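Local structure of serine protease pet (Escherichia coli, 4OM9) at residues 420-425 / 438-443; 390-395 / 414-419. The protein probably cleaves host proteins such as alpha-fodrin as a secreted autotransporter serine protease and enterotoxin. All blocks are in the same frame, centred on the assembly; numbering follows the deposited sequence.

Contact 1 of 2, residues 420-425 / 438-443; sequences AGIFFT and QTFKKI
Inside the parallel beta-helix, the turn and strand 420-425 face strand 438-440 and the bend after it across the apolar interior of the coil. Ala420, in the turn just before strand 422-424, turns its methyl group toward the second segment: CB lies 3.7 Å from Phe440 CE2 and 3.5 Å from the amide nitrogen NE2 of Gln438. That amide is held by its own strand, because the Gln438 chain bends at chi2 (71°) and brings NE2 back to Thr439 O at 3.0 Å, the donor standing above the carbonyl plane. Ile422 reaches the Phe440 ring from another direction. Its CG2 meets CE2 of Phe440 at 3.9 Å, at the ring edge and near the ring plane, while CG1 of Ile443 lies over one face of the same ring, offset toward the rim. Further along, Phe424 CE1 touches Ile443 CG2 at 4.0 Å. The Phe424 ring also packs on Val399 of the preceding coil, and Leu463 of the following coil touches Phe440, so neighbouring coils extend the apolar column. Inward-pointing aliphatic and phenylalanine side chains stacked from coil to coil are characteristic of parallel beta-helices, the fold of this passenger domain.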
ATOM      1  N   ALA A 420      12.128  21.519  -4.594  1.00 28.60           N
ATOM      2  CA  ALA A 420      11.898  21.995  -5.965  1.00 27.91           C
ATOM      3  C   ALA A 420      10.667  22.898  -6.018  1.00 27.83           C
ATOM      4  O   ALA A 420       9.971  22.983  -7.040  1.00 27.23           O
ATOM      5  CB  ALA A 420      11.746  20.826  -6.926  1.00 27.23           C
ATOM      6  N   GLY A 421      10.394  23.555  -4.894  1.00 31.74           N
ATOM      7  CA  GLY A 421       9.344  24.548  -4.809  1.00 33.32           C
ATOM      8  C   GLY A 421       7.937  24.081  -5.134  1.00 31.02           C
ATOM      9  O   GLY A 421       7.147  24.864  -5.652  1.00 29.58           O
ATOM     10  N   ILE A 422       7.616  22.824  -4.833  1.00 28.09           N
ATOM     11  CA  ILE A 422       6.247  22.361  -4.981  1.00 27.85           C
ATOM     12  C   ILE A 422       5.810  21.538  -3.755  1.00 28.48           C
ATOM     13  O   ILE A 422       6.589  20.807  -3.120  1.00 28.83           O
ATOM     14  CB  ILE A 422       6.068  21.577  -6.313  1.00 27.04           C
ATOM     15  CG1 ILE A 422       4.596  21.188  -6.521  1.00 26.86           C
ATOM     16  CG2 ILE A 422       7.026  20.384  -6.407  1.00 26.95           C
ATOM     17  CD1 ILE A 422       4.230  20.847  -7.952  1.00 26.12           C
ATOM     18  N   PHE A 423       4.555  21.727  -3.386  1.00 29.34           N
ATOM     19  CA  PHE A 423       4.042  21.268  -2.109  1.00 31.98           C
ATOM     20  C   PHE A 423       2.637  20.786  -2.364  1.00 31.29           C
ATOM     21  O   PHE A 423       1.881  21.436  -3.083  1.00 31.14           O
ATOM     22  CB  PHE A 423       4.075  22.386  -1.054  1.00 32.56           C
ATOM     23  CG  PHE A 423       5.441  22.999  -0.871  1.00 34.17           C
ATOM     24  CD1 PHE A 423       5.902  23.987  -1.743  1.00 30.76           C
ATOM     25  CD2 PHE A 423       6.277  22.571   0.156  1.00 35.40           C
ATOM     26  CE1 PHE A 423       7.178  24.527  -1.597  1.00 34.52           C
ATOM     27  CE2 PHE A 423       7.551  23.107   0.310  1.00 33.03           C
ATOM     28  CZ  PHE A 423       7.999  24.085  -0.565  1.00 34.56           C
ATOM     29  N   PHE A 424       2.311  19.626  -1.799  1.00 29.76           N
ATOM     30  CA  PHE A 424       1.035  18.987  -2.021  1.00 29.75           C
ATOM     31  C   PHE A 424       0.369  18.786  -0.679  1.00 30.78           C
ATOM     32  O   PHE A 424       0.856  17.969   0.090  1.00 31.32           O
ATOM     33  CB  PHE A 424       1.198  17.626  -2.695  1.00 29.35           C
ATOM     34  CG  PHE A 424       2.139  17.605  -3.885  1.00 28.49           C
ATOM     35  CD1 PHE A 424       3.511  17.576  -3.709  1.00 28.48           C
ATOM     36  CD2 PHE A 424       1.638  17.528  -5.175  1.00 27.77           C
ATOM     37  CE1 PHE A 424       4.368  17.547  -4.806  1.00 27.78           C
ATOM     38  CE2 PHE A 424       2.493  17.474  -6.279  1.00 27.07           C
ATOM     39  CZ  PHE A 424       3.853  17.499  -6.099  1.00 27.08           C
ATOM     40  N   THR A 425      -0.707  19.530  -0.373  1.00 31.13           N
ATOM     41  CA  THR A 425      -1.456  19.256   0.852  1.00 32.19           C
ATOM     42  C   THR A 425      -2.403  18.106   0.673  1.00 32.33           C
ATOM     43  O   THR A 425      -2.305  17.344  -0.279  1.00 31.67           O
ATOM     44  CB  THR A 425      -2.357  20.401   1.340  1.00 32.68           C
ATOM     45  OG1 THR A 425      -2.483  21.407   0.339  1.00 35.01           O
ATOM     46  CG2 THR A 425      -1.900  20.970   2.660  1.00 33.65           C
ATOM     47  N   GLN A 438      13.541  15.333 -13.263  1.00 34.07           N
ATOM     48  CA  GLN A 438      13.479  16.240 -12.125  1.00 31.32           C
ATOM     49  C   GLN A 438      14.101  15.626 -10.882  1.00 29.18           C
ATOM     50  O   GLN A 438      13.950  14.443 -10.607  1.00 28.56           O
ATOM     51  CB  GLN A 438      12.039  16.654 -11.813  1.00 26.49           C
ATOM     52  CG  GLN A 438      11.932  17.573 -10.577  1.00 27.06           C
ATOM     53  CD  GLN A 438      12.477  18.991 -10.823  1.00 30.13           C
ATOM     54  OE1 GLN A 438      12.209  19.593 -11.871  1.00 31.43           O
ATOM     55  NE2 GLN A 438      13.238  19.529  -9.853  1.00 26.69           N
ATOM     56  N   THR A 439      14.807  16.465 -10.140  1.00 31.48           N
ATOM     57  CA  THR A 439      15.502  16.057  -8.935  1.00 32.64           C
ATOM     58  C   THR A 439      14.901  16.727  -7.723  1.00 29.72           C
ATOM     59  O   THR A 439      14.659  17.930  -7.735  1.00 31.00           O
ATOM     60  CB  THR A 439      16.986  16.427  -8.998  1.00 33.74           C
ATOM     61  OG1 THR A 439      17.588  15.812 -10.146  1.00 36.55           O
ATOM     62  CG2 THR A 439      17.695  16.004  -7.715  1.00 36.19           C
ATOM     63  N   PHE A 440      14.661  15.943  -6.685  1.00 28.18           N
ATOM     64  CA  PHE A 440      14.305  16.476  -5.389  1.00 28.36           C
ATOM     65  C   PHE A 440      15.289  15.961  -4.344  1.00 26.37           C
ATOM     66  O   PHE A 440      15.644  14.776  -4.334  1.00 27.95           O
ATOM     67  CB  PHE A 440      12.886  16.061  -4.959  1.00 26.25           C
ATOM     68  CG  PHE A 440      11.797  16.353  -5.961  1.00 25.18           C
ATOM     69  CD1 PHE A 440      11.607  15.536  -7.062  1.00 25.29           C
ATOM     70  CD2 PHE A 440      10.884  17.389  -5.731  1.00 24.86           C
ATOM     71  CE1 PHE A 440      10.576  15.774  -7.953  1.00 25.13           C
ATOM     72  CE2 PHE A 440       9.847  17.632  -6.607  1.00 24.65           C
ATOM     73  CZ  PHE A 440       9.696  16.825  -7.726  1.00 24.82           C
ATOM     74  N   LYS A 441      15.726  16.836  -3.462  1.00 26.57           N
ATOM     75  CA  LYS A 441      16.278  16.393  -2.210  1.00 26.97           C
ATOM     76  C   LYS A 441      15.157  15.644  -1.452  1.00 30.78           C
ATOM     77  O   LYS A 441      15.383  14.579  -0.877  1.00 30.85           O
ATOM     78  CB  LYS A 441      16.781  17.588  -1.417  1.00 30.63           C
ATOM     79  CG  LYS A 441      17.673  17.271  -0.249  1.00 37.99           C
ATOM     80  CD  LYS A 441      19.130  17.624  -0.551  1.00 44.60           C
ATOM     81  CE  LYS A 441      19.906  17.788   0.756  1.00 54.78           C
ATOM     82  NZ  LYS A 441      19.546  16.727   1.767  1.00 54.21           N
ATOM     83  N   LYS A 442      13.947  16.217  -1.485  1.00 37.69           N
ATOM     84  CA  LYS A 442      12.749  15.675  -0.829  1.00 36.53           C
ATOM     85  C   LYS A 442      11.476  16.114  -1.568  1.00 36.49           C
ATOM     86  O   LYS A 442      11.353  17.281  -1.944  1.00 34.06           O
ATOM     87  CB  LYS A 442      12.665  16.130   0.635  1.00 37.05           C
ATOM     88  CG  LYS A 442      13.527  15.336   1.596  1.00 42.17           C
ATOM     89  CD  LYS A 442      13.336  15.772   3.044  1.00 43.79           C
ATOM     90  CE  LYS A 442      14.027  17.101   3.342  1.00 49.46           C
ATOM     91  NZ  LYS A 442      14.285  17.262   4.803  1.00 58.94           N
ATOM     92  N   ILE A 443      10.541  15.190  -1.794  1.00 30.46           N
ATOM     93  CA  ILE A 443       9.229  15.596  -2.291  1.00 31.21           C
ATOM     94  C   ILE A 443       8.329  15.968  -1.122  1.00 31.38           C
ATOM     95  O   ILE A 443       8.143  15.160  -0.209  1.00 29.43           O
ATOM     96  CB  ILE A 443       8.518  14.506  -3.082  1.00 30.27           C
ATOM     97  CG1 ILE A 443       9.378  14.010  -4.223  1.00 29.04           C
ATOM     98  CG2 ILE A 443       7.187  15.036  -3.601  1.00 27.37           C
ATOM     99  CD1 ILE A 443       9.198  12.486  -4.490  1.00 30.08           C
TER

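Contact 2 of 2, residues 390-395 / 414-419; sequences AQKTFN and LGEGDY
Lys392 meets Leu414 and Gly415 where two loops of successive beta-helix coils lie against each other at the surface. Early in the first loop, Gln391 turns away from the second segment, and its OE1 accepts a hydrogen bond from Asn412, just ahead of that segment. Lys392 carries most of the contact. Its CA sends a C-H toward Leu414 O, 3.6 Å away, with an angle of 150° at the hydrogen, and CG of Lys392 passes 3.8 Å from Leu414 O. The side chain then curls, bent at each of its last three torsions, beginning with chi2 at -80°. This lays CD of Lys392 alongside Gly415, 4.1 Å from its CA, and directs NZ to the carboxylate of Glu416. The separation of 3.9 Å between Lys392 NZ and Glu416 OE1 makes this a long salt bridge. Thr393 and Phe394 pack their side chains on Leu388 of the strand that leads into the loop and on Val371 of the coil before. At Asn395 the backbone takes over: a water donates to Asn395 O at 2.9 Å and accepts from Glu416 N at 2.8 Å, while the side-chain ND2 of Asn395 bonds to Asn376 OD1. Gly415 CA comes within 4.1 Å of the same Asn395 O, a close backbone approach. The chemistry implies two loops joined by a water bridge and close backbone approach, with the long Lys392 to Glu416 pair adding a probably modest electrostatic attraction.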
ATOM      1  N   ALA A 390       7.975  27.671 -18.648  1.00 33.72           N
ATOM      2  CA  ALA A 390       9.174  28.501 -18.516  1.00 35.92           C
ATOM      3  C   ALA A 390      10.087  27.999 -17.401  1.00 36.53           C
ATOM      4  O   ALA A 390       9.636  27.282 -16.504  1.00 35.04           O
ATOM      5  CB  ALA A 390       8.782  29.969 -18.269  1.00 35.43           C
ATOM      6  N   GLN A 391      11.367  28.366 -17.467  1.00 34.29           N
ATOM      7  CA  GLN A 391      12.288  28.106 -16.366  1.00 38.14           C
ATOM      8  C   GLN A 391      11.778  28.785 -15.089  1.00 34.95           C
ATOM      9  O   GLN A 391      11.437  29.963 -15.107  1.00 33.99           O
ATOM     10  CB  GLN A 391      13.709  28.580 -16.699  1.00 37.52           C
ATOM     11  CG  GLN A 391      14.640  28.633 -15.481  1.00 38.25           C
ATOM     12  CD  GLN A 391      16.102  28.228 -15.783  1.00 49.70           C
ATOM     13  OE1 GLN A 391      16.594  27.202 -15.287  1.00 51.85           O
ATOM     14  NE2 GLN A 391      16.799  29.042 -16.568  1.00 46.70           N
ATOM     15  N   LYS A 392      11.716  28.027 -13.995  1.00 36.08           N
ATOM     16  CA  LYS A 392      11.313  28.564 -12.704  1.00 38.87           C
ATOM     17  C   LYS A 392       9.968  29.293 -12.830  1.00 42.31           C
ATOM     18  O   LYS A 392       9.832  30.450 -12.415  1.00 35.24           O
ATOM     19  CB  LYS A 392      12.386  29.500 -12.161  1.00 37.82           C
ATOM     20  CG  LYS A 392      12.801  29.198 -10.743  1.00 50.09           C
ATOM     21  CD  LYS A 392      11.818  29.742  -9.730  1.00 43.67           C
ATOM     22  CE  LYS A 392      12.045  31.223  -9.540  1.00 52.47           C
ATOM     23  NZ  LYS A 392      13.104  31.516  -8.529  1.00 61.93           N
ATOM     24  N   THR A 393       8.992  28.611 -13.426  1.00 30.27           N
ATOM     25  CA  THR A 393       7.736  29.243 -13.787  1.00 29.79           C
ATOM     26  C   THR A 393       7.083  29.968 -12.601  1.00 27.69           C
ATOM     27  O   THR A 393       6.752  31.148 -12.701  1.00 28.49           O
ATOM     28  CB  THR A 393       6.779  28.215 -14.380  1.00 27.45           C
ATOM     29  OG1 THR A 393       7.359  27.704 -15.593  1.00 28.09           O
ATOM     30  CG2 THR A 393       5.440  28.858 -14.676  1.00 26.74           C
ATOM     31  N   PHE A 394       6.949  29.285 -11.474  1.00 28.94           N
ATOM     32  CA  PHE A 394       6.529  29.941 -10.245  1.00 30.76           C
ATOM     33  C   PHE A 394       7.653  29.851  -9.250  1.00 28.63           C
ATOM     34  O   PHE A 394       8.551  29.044  -9.416  1.00 30.86           O
ATOM     35  CB  PHE A 394       5.248  29.308  -9.695  1.00 28.17           C
ATOM     36  CG  PHE A 394       4.043  29.590 -10.538  1.00 26.62           C
ATOM     37  CD1 PHE A 394       3.311  30.756 -10.352  1.00 27.96           C
ATOM     38  CD2 PHE A 394       3.655  28.714 -11.531  1.00 24.74           C
ATOM     39  CE1 PHE A 394       2.191  31.039 -11.128  1.00 25.92           C
ATOM     40  CE2 PHE A 394       2.549  28.985 -12.316  1.00 25.93           C
ATOM     41  CZ  PHE A 394       1.814  30.157 -12.115  1.00 26.08           C
ATOM     42  N   ASN A 395       7.633  30.692  -8.232  1.00 30.37           N
ATOM     43  CA  ASN A 395       8.635  30.579  -7.197  1.00 33.41           C
ATOM     44  C   ASN A 395       8.335  29.323  -6.322  1.00 33.51           C
ATOM     45  O   ASN A 395       9.211  28.481  -6.113  1.00 29.66           O
ATOM     46  CB  ASN A 395       8.689  31.870  -6.383  1.00 32.09           C
ATOM     47  CG  ASN A 395       9.172  33.075  -7.228  1.00 38.86           C
ATOM     48  OD1 ASN A 395       9.891  32.909  -8.219  1.00 39.20           O
ATOM     49  ND2 ASN A 395       8.769  34.278  -6.837  1.00 38.79           N
ATOM     50  N   LEU A 414      10.624  23.811 -12.532  1.00 26.74           N
ATOM     51  CA  LEU A 414      10.275  23.847 -11.113  1.00 26.91           C
ATOM     52  C   LEU A 414      11.183  24.820 -10.386  1.00 28.30           C
ATOM     53  O   LEU A 414      12.009  25.486 -11.018  1.00 29.40           O
ATOM     54  CB  LEU A 414      10.339  22.445 -10.481  1.00 25.70           C
ATOM     55  CG  LEU A 414       9.047  21.629 -10.613  1.00 25.34           C
ATOM     56  CD1 LEU A 414       9.196  20.165 -10.090  1.00 25.41           C
ATOM     57  CD2 LEU A 414       7.815  22.318  -9.960  1.00 25.54           C
ATOM     58  N   GLY A 415      11.013  24.918  -9.070  1.00 26.86           N
ATOM     59  CA  GLY A 415      11.661  25.940  -8.268  1.00 27.59           C
ATOM     60  C   GLY A 415      12.923  25.514  -7.547  1.00 29.09           C
ATOM     61  O   GLY A 415      13.476  24.450  -7.808  1.00 27.86           O
ATOM     62  N   GLU A 416      13.373  26.351  -6.617  1.00 35.49           N
ATOM     63  CA  GLU A 416      14.623  26.113  -5.894  1.00 34.61           C
ATOM     64  C   GLU A 416      14.375  25.439  -4.550  1.00 31.15           C
ATOM     65  O   GLU A 416      13.235  25.360  -4.097  1.00 29.91           O
ATOM     66  CB  GLU A 416      15.371  27.433  -5.672  1.00 39.10           C
ATOM     67  CG  GLU A 416      15.585  28.244  -6.957  1.00 46.72           C
ATOM     68  CD  GLU A 416      16.258  29.589  -6.715  1.00 60.23           C
ATOM     69  OE1 GLU A 416      16.682  30.220  -7.710  1.00 60.61           O
ATOM     70  OE2 GLU A 416      16.360  30.013  -5.539  1.00 62.61           O
ATOM     71  N   GLY A 417      15.455  24.983  -3.913  1.00 30.52           N
ATOM     72  CA  GLY A 417      15.381  24.390  -2.591  1.00 31.75           C
ATOM     73  C   GLY A 417      15.184  22.881  -2.586  1.00 30.94           C
ATOM     74  O   GLY A 417      14.980  22.256  -3.625  1.00 31.16           O
ATOM     75  N   ASP A 418      15.253  22.288  -1.407  1.00 35.44           N
ATOM     76  CA  ASP A 418      15.114  20.841  -1.275  1.00 35.60           C
ATOM     77  C   ASP A 418      13.858  20.250  -1.928  1.00 31.80           C
ATOM     78  O   ASP A 418      13.886  19.113  -2.411  1.00 30.21           O
ATOM     79  CB  ASP A 418      15.150  20.465   0.203  1.00 36.16           C
ATOM     80  CG  ASP A 418      16.439  20.894   0.869  1.00 41.13           C
ATOM     81  OD1 ASP A 418      17.404  21.226   0.145  1.00 41.75           O
ATOM     82  OD2 ASP A 418      16.492  20.890   2.115  1.00 47.21           O
ATOM     83  N   TYR A 419      12.765  21.009  -1.962  1.00 30.17           N
ATOM     84  CA  TYR A 419      11.524  20.452  -2.475  1.00 29.59           C
ATOM     85  C   TYR A 419      11.188  20.875  -3.900  1.00 28.76           C
ATOM     86  O   TYR A 419      10.091  20.600  -4.368  1.00 28.32           O
ATOM     87  CB  TYR A 419      10.357  20.803  -1.532  1.00 30.09           C
ATOM     88  CG  TYR A 419      10.685  20.586  -0.068  1.00 31.08           C
ATOM     89  CD1 TYR A 419      10.731  19.307   0.481  1.00 31.33           C
ATOM     90  CD2 TYR A 419      10.991  21.653   0.750  1.00 31.83           C
ATOM     91  CE1 TYR A 419      11.051  19.110   1.820  1.00 32.31           C
ATOM     92  CE2 TYR A 419      11.309  21.470   2.082  1.00 32.82           C
ATOM     93  CZ  TYR A 419      11.344  20.206   2.613  1.00 33.42           C
ATOM     94  OH  TYR A 419      11.650  20.053   3.949  1.00 34.82           O
TER
HETATM   95  O   HOH W   1      12.094  28.819  -6.290  1.00 34.31           O

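In the fold
Contact 2 comes first along the chain and closes at Tyr419, directly before contact 1 opens at Ala420; their centres are about 9 Å apart. Residues 390-395 lead into strand 397-399, and the loop 414-419 runs on toward strand 422-424, its neighbour in one parallel sheet, so the loops of contact 2 stack at the corner from which the wall strand 422-424 of contact 1 departs. Strand 438-440 lies on a different face of the beta-helix, pairing with 461-465. Ala420 O and Gly415 N, 3.0 Å apart, probably form a hydrogen bond between the contacts. Leu414 reaches inward onto Gln438 and Phe440; together the contacts tie the outer loops of successive coils to the filled interior.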